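Odorant binding protein (AGAP010409-PA) (PDB 3L4A) probably binds odorants or similar small hydrophobic molecules, as a secreted, disulfide-bridged, mainly helical member of the PBP/GOBP family. Local coordinates at residues E31-D35 against P36-C40; V42-I45 against G46-N50; D59-A62 against N63-N66; E94-C97 against E98-Y101. All blocks are in the same frame, centred on the assembly; numbering follows the deposited sequence. Where two conformers were deposited one is given.

How the contacts relate
Contact 1 caps helix 36-48 and contact 2 forms its later turns; their centres are about 13 Å apart. Contact 4 opens helix 96-105, which packs against both. The disulfide Cys40 SG to Cys97 SG (2.0 Å) joins contacts 1 and 4, and Phe32 O is hydrogen-bonded to Tyr101 OH (2.7 Å). Arg43 CB meets Ala100 CB at 3.5 Å between contacts 2 and 4. Contact 3, helix 60-66 with its N-cap, lies across the chain's centre from contacts 1 and 4. It touches contact 2 at Asn50 O and Ala62 CB (3.8 Å). Bound glycerol, probably from crystallisation liquor, lies about 4 to 5 Å from the Phe32, Val42 and Tyr101 side chains; such molecules often mark pockets.

Contact 1: residues E31-D35 against P36-C40; sequences EFPDD and PVTHC
Asp35, the N-cap of helix 36-48 in this PBP/GOBP-family protein, grips Thr38. Pro36 starts the first turn; as a proline it has no backbone N-H to satisfy. Val37 CB lies 3.4 Å from Asp35 OD2. The Val37 side chain also packs on Leu23 and Tyr27 of helix 21-28. Thr38 takes both oxygens of the cap. Thr38 N donates to Asp35 OD2 at 2.9 Å in a nearly straight bond (173°) that comes from above the carboxylate plane. Thr38 OG1 donates to Asp35 OD1 at 2.7 Å, on the syn side but somewhat out of the plane. Asp35 can reach both because its CG lies between its backbone N and carbonyl carbon (chi1 72°), which folds the carboxylate back over the turn. Thr38 OG1 is also hydrogen-bonded to Tyr27 OH. The methyl of Thr38 turns to the preceding loop. Its CG2 is 3.7 Å from Phe32 CB and sits at the edge of the Phe32 ring. His39 is held through its backbone and its ring. Its backbone N bonds to Asp35 O at 2.9 Å, and that oxygen sits over one face of the imidazole. His39 NE2 donates to Asp34 OD1 at 2.6 Å, with the acceptor in the ring plane and the carboxylate met on its anti side, somewhat out of plane. Cys40 N bonds to Pro36 O at 3.3 Å, and Cys40 SG is joined to Cys97 SG.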
# COMPACT_ATOMS: atom_id res chain seq x y z
N GLU A 31 5.30 -5.06 -8.84
CA GLU A 31 4.11 -5.26 -9.64
C GLU A 31 3.07 -6.00 -8.82
O GLU A 31 3.32 -7.10 -8.34
CB GLU A 31 4.46 -6.05 -10.90
CG GLU A 31 5.56 -5.41 -11.74
CD GLU A 31 6.08 -6.34 -12.82
OE1 GLU A 31 5.92 -7.57 -12.69
OE2 GLU A 31 6.67 -5.83 -13.80
N PHE A 32 1.89 -5.40 -8.66
CA PHE A 32 0.85 -5.98 -7.81
C PHE A 32 -0.48 -6.14 -8.52
O PHE A 32 -1.30 -5.22 -8.52
CB PHE A 32 0.70 -5.16 -6.53
CG PHE A 32 1.99 -4.95 -5.81
CD1 PHE A 32 2.76 -3.82 -6.05
CD2 PHE A 32 2.48 -5.91 -4.93
CE1 PHE A 32 3.97 -3.64 -5.40
CE2 PHE A 32 3.69 -5.74 -4.29
CZ PHE A 32 4.43 -4.60 -4.52
N PRO A 33 -0.70 -7.30 -9.14
CA PRO A 33 -1.91 -7.59 -9.92
C PRO A 33 -3.19 -7.56 -9.09
O PRO A 33 -3.13 -7.71 -7.86
CB PRO A 33 -1.67 -9.02 -10.43
CG PRO A 33 -0.21 -9.24 -10.30
CD PRO A 33 0.22 -8.45 -9.10
N ASP A 34 -4.32 -7.37 -9.75
CA ASP A 34 -5.61 -7.24 -9.08
C ASP A 34 -6.25 -8.61 -8.89
O ASP A 34 -7.21 -8.97 -9.57
CB ASP A 34 -6.52 -6.30 -9.89
CG ASP A 34 -7.77 -5.90 -9.14
OD1 ASP A 34 -8.11 -6.56 -8.14
OD2 ASP A 34 -8.42 -4.92 -9.57
N ASP A 35 -5.71 -9.37 -7.95
CA ASP A 35 -6.20 -10.71 -7.63
C ASP A 35 -6.28 -10.87 -6.11
O ASP A 35 -5.60 -10.16 -5.38
CB ASP A 35 -5.28 -11.76 -8.26
CG ASP A 35 -3.94 -11.87 -7.55
OD1 ASP A 35 -2.95 -11.31 -8.05
OD2 ASP A 35 -3.89 -12.53 -6.50
N PRO A 36 -7.10 -11.80 -5.62
CA PRO A 36 -7.35 -11.91 -4.17
C PRO A 36 -6.10 -12.17 -3.33
O PRO A 36 -6.00 -11.65 -2.22
CB PRO A 36 -8.31 -13.09 -4.07
CG PRO A 36 -9.01 -13.13 -5.38
CD PRO A 36 -7.98 -12.70 -6.39
N VAL A 37 -5.17 -12.97 -3.83
CA VAL A 37 -3.94 -13.25 -3.10
C VAL A 37 -3.12 -11.97 -2.96
O VAL A 37 -2.70 -11.60 -1.87
CB VAL A 37 -3.09 -14.33 -3.79
CG1 VAL A 37 -1.77 -14.53 -3.06
CG2 VAL A 37 -3.87 -15.64 -3.84
N THR A 38 -2.91 -11.30 -4.09
CA THR A 38 -2.18 -10.04 -4.08
C THR A 38 -2.86 -8.98 -3.21
O THR A 38 -2.19 -8.18 -2.56
CB THR A 38 -1.96 -9.50 -5.50
OG1 THR A 38 -1.19 -10.46 -6.24
CG2 THR A 38 -1.20 -8.20 -5.47
N HIS A 39 -4.19 -8.97 -3.19
CA HIS A 39 -4.88 -8.03 -2.30
C HIS A 39 -4.40 -8.21 -0.88
O HIS A 39 -4.04 -7.25 -0.19
CB HIS A 39 -6.40 -8.23 -2.33
CG HIS A 39 -7.04 -7.92 -3.64
ND1 HIS A 39 -8.34 -8.26 -3.92
CD2 HIS A 39 -6.56 -7.32 -4.75
CE1 HIS A 39 -8.65 -7.87 -5.14
NE2 HIS A 39 -7.58 -7.30 -5.67
N CYS A 40 -4.41 -9.46 -0.41
CA CYS A 40 -3.98 -9.74 0.95
C CYS A 40 -2.49 -9.52 1.15
O CYS A 40 -2.06 -9.09 2.22
CB CYS A 40 -4.39 -11.16 1.37
SG CYS A 40 -6.17 -11.37 1.58

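Contact 2: residues V42-I45 against G46-N50; sequences VRCI and GLELN
Arg43 points its CG opposite the backbone N (chi1 173°) and runs fully extended to NE. Leu47 puts its CG beside the backbone N instead (chi1 -67°). With the extended arginine chain, this places Leu47 CD1 over the middle of the Arg43 guanidinium, one turn back along helix 36-48. Leu47 CD1 lies 3.6 Å from Arg43 CZ and touches one face of the flat group. Ile45 and Leu49 make a second pair with the same spacing. Their side chains lie side by side and point the same way, with Ile45 CG2 3.6 Å from Leu49 CD1. Ile45 also packs on Val7 and Cys11 of helix 5-14.

The backbone sets this spacing. Gly46 N bonds to Val42 O at 3.0 Å and Leu47 N to Arg43 O at 2.9 Å. Glu48 N and Leu49 N follow, bonding to Cys44 O and Ile45 O. Asn50 then leaves the helix with positive phi (52°) in a Schellman motif, and Asn50 N bonds back to Leu47 O at 3.1 Å. Cys44 ties the helix to helix 5-14 through its disulfide with Cys11.

The polar end of Arg43 has its main partner outside this turn: NH2 forms a salt bridge with Asp54. The guanidinium therefore uses its two characters separately. A face rests on a leucine methyl without competing for N-H groups, while a nitrogen at the rim pairs with a carboxylate. That combination would restrict rotation of the group and hold its charge toward Asp54.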
# COMPACT_ATOMS: atom_id res chain seq x y z
N VAL A 42 -0.65 -7.20 -0.40
CA VAL A 42 -0.49 -5.76 -0.29
C VAL A 42 -0.92 -5.27 1.09
O VAL A 42 -0.23 -4.46 1.72
CB VAL A 42 -1.25 -5.05 -1.40
CG1 VAL A 42 -1.41 -3.56 -1.08
CG2 VAL A 42 -0.53 -5.28 -2.73
N ARG A 43 -2.03 -5.79 1.60
CA ARG A 43 -2.43 -5.48 2.97
C ARG A 43 -1.32 -5.83 3.96
O ARG A 43 -0.98 -5.04 4.83
CB ARG A 43 -3.71 -6.21 3.34
CG ARG A 43 -4.09 -6.05 4.81
CD ARG A 43 -5.45 -6.64 5.09
NE ARG A 43 -5.80 -6.59 6.51
CZ ARG A 43 -5.50 -7.54 7.38
NH1 ARG A 43 -4.86 -8.64 6.98
NH2 ARG A 43 -5.84 -7.41 8.65
N CYS A 44 -0.77 -7.03 3.83
CA CYS A 44 0.26 -7.50 4.74
C CYS A 44 1.48 -6.58 4.73
O CYS A 44 2.00 -6.20 5.78
CB CYS A 44 0.67 -8.93 4.38
SG CYS A 44 1.91 -9.64 5.49
N ILE A 45 1.96 -6.22 3.54
CA ILE A 45 3.13 -5.36 3.42
C ILE A 45 2.84 -3.99 4.04
O ILE A 45 3.67 -3.42 4.76
CB ILE A 45 3.56 -5.17 1.95
CG1 ILE A 45 3.99 -6.50 1.33
CG2 ILE A 45 4.66 -4.12 1.85
CD1 ILE A 45 5.11 -7.19 2.05
N GLY A 46 1.65 -3.47 3.78
CA GLY A 46 1.27 -2.18 4.33
C GLY A 46 1.23 -2.20 5.84
O GLY A 46 1.69 -1.27 6.50
N LEU A 47 0.66 -3.26 6.40
CA LEU A 47 0.62 -3.40 7.86
C LEU A 47 2.01 -3.53 8.46
O LEU A 47 2.32 -2.87 9.45
CB LEU A 47 -0.24 -4.61 8.26
CG LEU A 47 -1.73 -4.50 7.96
CD1 LEU A 47 -2.42 -5.82 8.25
CD2 LEU A 47 -2.36 -3.36 8.77
N GLU A 48 2.84 -4.38 7.86
CA GLU A 48 4.17 -4.67 8.40
C GLU A 48 5.09 -3.46 8.36
O GLU A 48 5.89 -3.25 9.28
CB GLU A 48 4.82 -5.82 7.63
CG GLU A 48 4.29 -7.17 8.00
CD GLU A 48 4.59 -7.52 9.45
OE1 GLU A 48 5.70 -7.17 9.93
OE2 GLU A 48 3.73 -8.13 10.10
N LEU A 49 4.97 -2.66 7.31
CA LEU A 49 5.79 -1.46 7.16
C LEU A 49 5.14 -0.24 7.82
O LEU A 49 5.67 0.86 7.74
CB LEU A 49 6.07 -1.17 5.68
CG LEU A 49 6.87 -2.24 4.94
CD1 LEU A 49 7.05 -1.89 3.47
CD2 LEU A 49 8.22 -2.39 5.61
N ASN A 50 4.00 -0.46 8.47
CA ASN A 50 3.19 0.59 9.09
C ASN A 50 2.86 1.74 8.15
O ASN A 50 2.83 2.91 8.54
CB ASN A 50 3.77 1.09 10.42
CG ASN A 50 2.68 1.50 11.39
OD1 ASN A 50 1.51 1.18 11.18
ND2 ASN A 50 3.05 2.20 12.45

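Contact 3: residues D59-A62 against N63-N66; sequences DLQA and NWEN
Helix 60-66 starts at the N-cap Asp59, whose carbonyl oxygen is held twice by Asn63. Asn63 N bonds to Asp59 O at 3.0 Å, in the carbonyl plane. Asn63 ND2 bonds to the same oxygen at 2.9 Å, from above that plane. The Asp59 side chain provides the cap itself: OD1 accepts from Ala62 N at 3.1 Å, approached from above the carboxylate plane. OD1 also accepts from Leu133 N, in a C-terminal tail that by sequence is probably an expression tag.

Further along, Gln61 and Glu65 form a bond between side chains one turn apart. Gln61 NE2 donates to Glu65 OE2 at 2.8 Å and 172°, on the anti side of the carboxylate. The amide and carboxylate planes stand 65° apart. A bend at chi2 of Gln61 (65°) curls the amide along the helix toward Glu65. The loop after the helix holds this amide too, since OE1 accepts from Ala73 N and NE2 donates to Asp71 O. Asn63 OD1 bonds with Tyr111 OH, Trp64 NE1 bonds to Asp71 OD1, and the Trp64 ring meets that of Phe77 edge-to-face.

An aspartate before a helix whose carboxylate accepts a first-turn N-H is a textbook N-cap; here an i to i+4 side-chain bond is added.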
# COMPACT_ATOMS: atom_id res chain seq x y z
N ASP A 59 -1.23 5.82 6.11
CA ASP A 59 -0.45 6.88 6.74
C ASP A 59 0.27 7.62 5.64
O ASP A 59 1.28 7.15 5.11
CB ASP A 59 0.54 6.33 7.78
CG ASP A 59 1.44 7.43 8.37
OD1 ASP A 59 1.38 8.58 7.91
OD2 ASP A 59 2.24 7.14 9.29
N LEU A 60 -0.26 8.79 5.28
CA LEU A 60 0.28 9.55 4.17
C LEU A 60 1.72 10.06 4.42
O LEU A 60 2.51 10.16 3.49
CB LEU A 60 -0.68 10.69 3.79
CG LEU A 60 -2.03 10.15 3.31
CD1 LEU A 60 -3.06 11.28 3.10
CD2 LEU A 60 -1.86 9.35 2.04
N GLN A 61 2.05 10.38 5.67
CA GLN A 61 3.41 10.80 5.97
C GLN A 61 4.40 9.64 5.83
O GLN A 61 5.49 9.80 5.27
CB GLN A 61 3.50 11.40 7.38
CG GLN A 61 4.92 11.78 7.77
CD GLN A 61 5.50 12.88 6.90
OE1 GLN A 61 4.78 13.78 6.45
NE2 GLN A 61 6.80 12.83 6.67
N ALA A 62 4.01 8.47 6.33
CA ALA A 62 4.84 7.27 6.19
C ALA A 62 5.07 6.92 4.72
O ALA A 62 6.17 6.57 4.32
CB ALA A 62 4.20 6.10 6.93
N ASN A 63 4.02 7.01 3.92
CA ASN A 63 4.17 6.78 2.48
C ASN A 63 5.03 7.84 1.78
O ASN A 63 5.82 7.52 0.89
CB ASN A 63 2.80 6.62 1.83
CG ASN A 63 2.23 5.25 2.06
OD1 ASN A 63 2.54 4.30 1.33
ND2 ASN A 63 1.41 5.11 3.10
N TRP A 64 4.88 9.10 2.18
CA TRP A 64 5.72 10.17 1.66
C TRP A 64 7.18 9.82 1.91
O TRP A 64 8.02 9.93 1.03
CB TRP A 64 5.35 11.48 2.36
CG TRP A 64 6.22 12.66 2.01
CD1 TRP A 64 7.20 13.22 2.79
CD2 TRP A 64 6.16 13.45 0.82
NE1 TRP A 64 7.75 14.30 2.15
CE2 TRP A 64 7.14 14.46 0.94
CE3 TRP A 64 5.38 13.40 -0.34
CZ2 TRP A 64 7.35 15.41 -0.05
CZ3 TRP A 64 5.59 14.34 -1.33
CH2 TRP A 64 6.58 15.34 -1.18
N GLU A 65 7.47 9.37 3.13
CA GLU A 65 8.83 9.00 3.48
C GLU A 65 9.30 7.76 2.71
O GLU A 65 10.47 7.63 2.38
CB GLU A 65 8.95 8.81 4.99
CG GLU A 65 8.80 10.11 5.76
CD GLU A 65 8.74 9.91 7.27
OE1 GLU A 65 9.13 8.82 7.75
OE2 GLU A 65 8.32 10.84 7.97
N ASN A 66 8.36 6.86 2.40
CA ASN A 66 8.69 5.65 1.65
C ASN A 66 8.89 5.92 0.16
O ASN A 66 9.31 5.03 -0.59
CB ASN A 66 7.60 4.60 1.88
CG ASN A 66 8.05 3.19 1.51
OD1 ASN A 66 9.17 2.79 1.80
ND2 ASN A 66 7.16 2.43 0.86

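Contact 4: residues E94-C97 against E98-Y101; sequences EDLC and ERAY
Asp95, the N-cap of helix 96-105, holds Glu98 N. Asp95 OD2 accepts from Glu98 N at 2.9 Å, in a fairly straight bond (166°) on the anti side, well out of the carboxylate plane. It also takes a weak bond from Cys97 N, so one oxygen serves two N-H groups of the first turn. The CB atoms of Asp95 and Glu98 touch at 3.8 Å, and the two side chains cross at about a right angle. On another side of the turn, Leu96 lies alongside Arg99. Leu96 CD2 sits over one face of the guanidinium, toward its rim, 3.5 Å from Arg99 NH1. A bend at chi3 (-64°) swings the end of Arg99 back to the leucine.

Backbone bonds hold these positions: Arg99 N to Asp95 O at 2.9 Å, and Tyr101 N to Cys97 O at 3.0 Å. Water 1 ties the start together. It accepts from Asp95 N and donates, over a longer 3.2 Å, to Glu98 OE2; in one of the two conformers of Glu94 it also donates to Glu94 OE1.

Farther out, Arg99 NH2 bonds to Ile93 O, so the guanidinium is pinned to the loop before the helix. Tyr101 OH is hydrogen-bonded to Phe32 O, and the Tyr101 ring meets His39.

Asp95 and Glu98 gather negative charge at the helix start, with Asp95 OD2 and Glu98 OE2 5.2 Å apart. The N-H groups there and the bridging water would offset part of that repulsion, and the positive end of the helix dipole probably favours these carboxylates.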
# COMPACT_ATOMS: atom_id res chain seq x y z
N GLU A 94 -16.07 -4.51 2.68
CA GLU A 94 -16.11 -5.48 3.77
C GLU A 94 -14.85 -6.33 3.84
O GLU A 94 -14.36 -6.64 4.93
CB GLU A 94 -17.33 -6.40 3.61
CG GLU A 94 -18.62 -5.68 3.23
CD GLU A 94 -18.85 -5.64 1.73
OE1 GLU A 94 -17.96 -5.17 0.98
OE2 GLU A 94 -19.93 -6.09 1.29
N ASP A 95 -14.33 -6.71 2.68
CA ASP A 95 -13.12 -7.52 2.62
C ASP A 95 -11.89 -6.66 2.94
O ASP A 95 -11.59 -5.72 2.21
CB ASP A 95 -12.98 -8.14 1.23
CG ASP A 95 -11.87 -9.16 1.15
OD1 ASP A 95 -12.17 -10.35 0.94
OD2 ASP A 95 -10.70 -8.78 1.31
N LEU A 96 -11.21 -6.98 4.04
CA LEU A 96 -10.06 -6.19 4.50
C LEU A 96 -8.91 -6.14 3.51
O LEU A 96 -8.20 -5.14 3.41
CB LEU A 96 -9.53 -6.72 5.84
CG LEU A 96 -10.42 -6.55 7.07
CD1 LEU A 96 -9.63 -6.91 8.31
CD2 LEU A 96 -10.95 -5.13 7.16
N CYS A 97 -8.70 -7.23 2.78
CA CYS A 97 -7.65 -7.24 1.78
C CYS A 97 -8.03 -6.37 0.60
O CYS A 97 -7.21 -5.60 0.10
CB CYS A 97 -7.37 -8.66 1.31
SG CYS A 97 -6.81 -9.74 2.62
N GLU A 98 -9.26 -6.51 0.13
CA GLU A 98 -9.72 -5.69 -0.98
C GLU A 98 -9.65 -4.20 -0.60
O GLU A 98 -9.29 -3.36 -1.43
CB GLU A 98 -11.15 -6.08 -1.39
CG GLU A 98 -11.67 -5.32 -2.60
CD GLU A 98 -13.12 -5.63 -2.89
OE1 GLU A 98 -13.79 -4.81 -3.55
OE2 GLU A 98 -13.59 -6.70 -2.45
N ARG A 99 -10.00 -3.89 0.64
CA ARG A 99 -9.96 -2.52 1.13
C ARG A 99 -8.54 -1.95 1.06
O ARG A 99 -8.34 -0.82 0.58
CB ARG A 99 -10.50 -2.44 2.56
CG ARG A 99 -10.65 -1.02 3.08
CD ARG A 99 -10.89 -1.01 4.57
NE ARG A 99 -12.16 -1.66 4.90
CZ ARG A 99 -12.53 -1.96 6.14
NH1 ARG A 99 -11.73 -1.68 7.16
NH2 ARG A 99 -13.70 -2.56 6.35
N ALA A 100 -7.56 -2.70 1.56
CA ALA A 100 -6.18 -2.23 1.54
C ALA A 100 -5.69 -2.06 0.12
O ALA A 100 -5.02 -1.08 -0.20
CB ALA A 100 -5.26 -3.20 2.30
N TYR A 101 -6.02 -3.01 -0.76
CA TYR A 101 -5.57 -2.92 -2.14
C TYR A 101 -6.17 -1.68 -2.83
O TYR A 101 -5.45 -0.94 -3.51
CB TYR A 101 -5.95 -4.19 -2.89
CG TYR A 101 -5.39 -4.27 -4.29
CD1 TYR A 101 -6.16 -3.90 -5.38
CD2 TYR A 101 -4.10 -4.73 -4.52
CE1 TYR A 101 -5.65 -3.96 -6.67
CE2 TYR A 101 -3.57 -4.80 -5.81
CZ TYR A 101 -4.36 -4.41 -6.87
OH TYR A 101 -3.87 -4.48 -8.16
O HOH W 1 -15.61 -6.55 0.03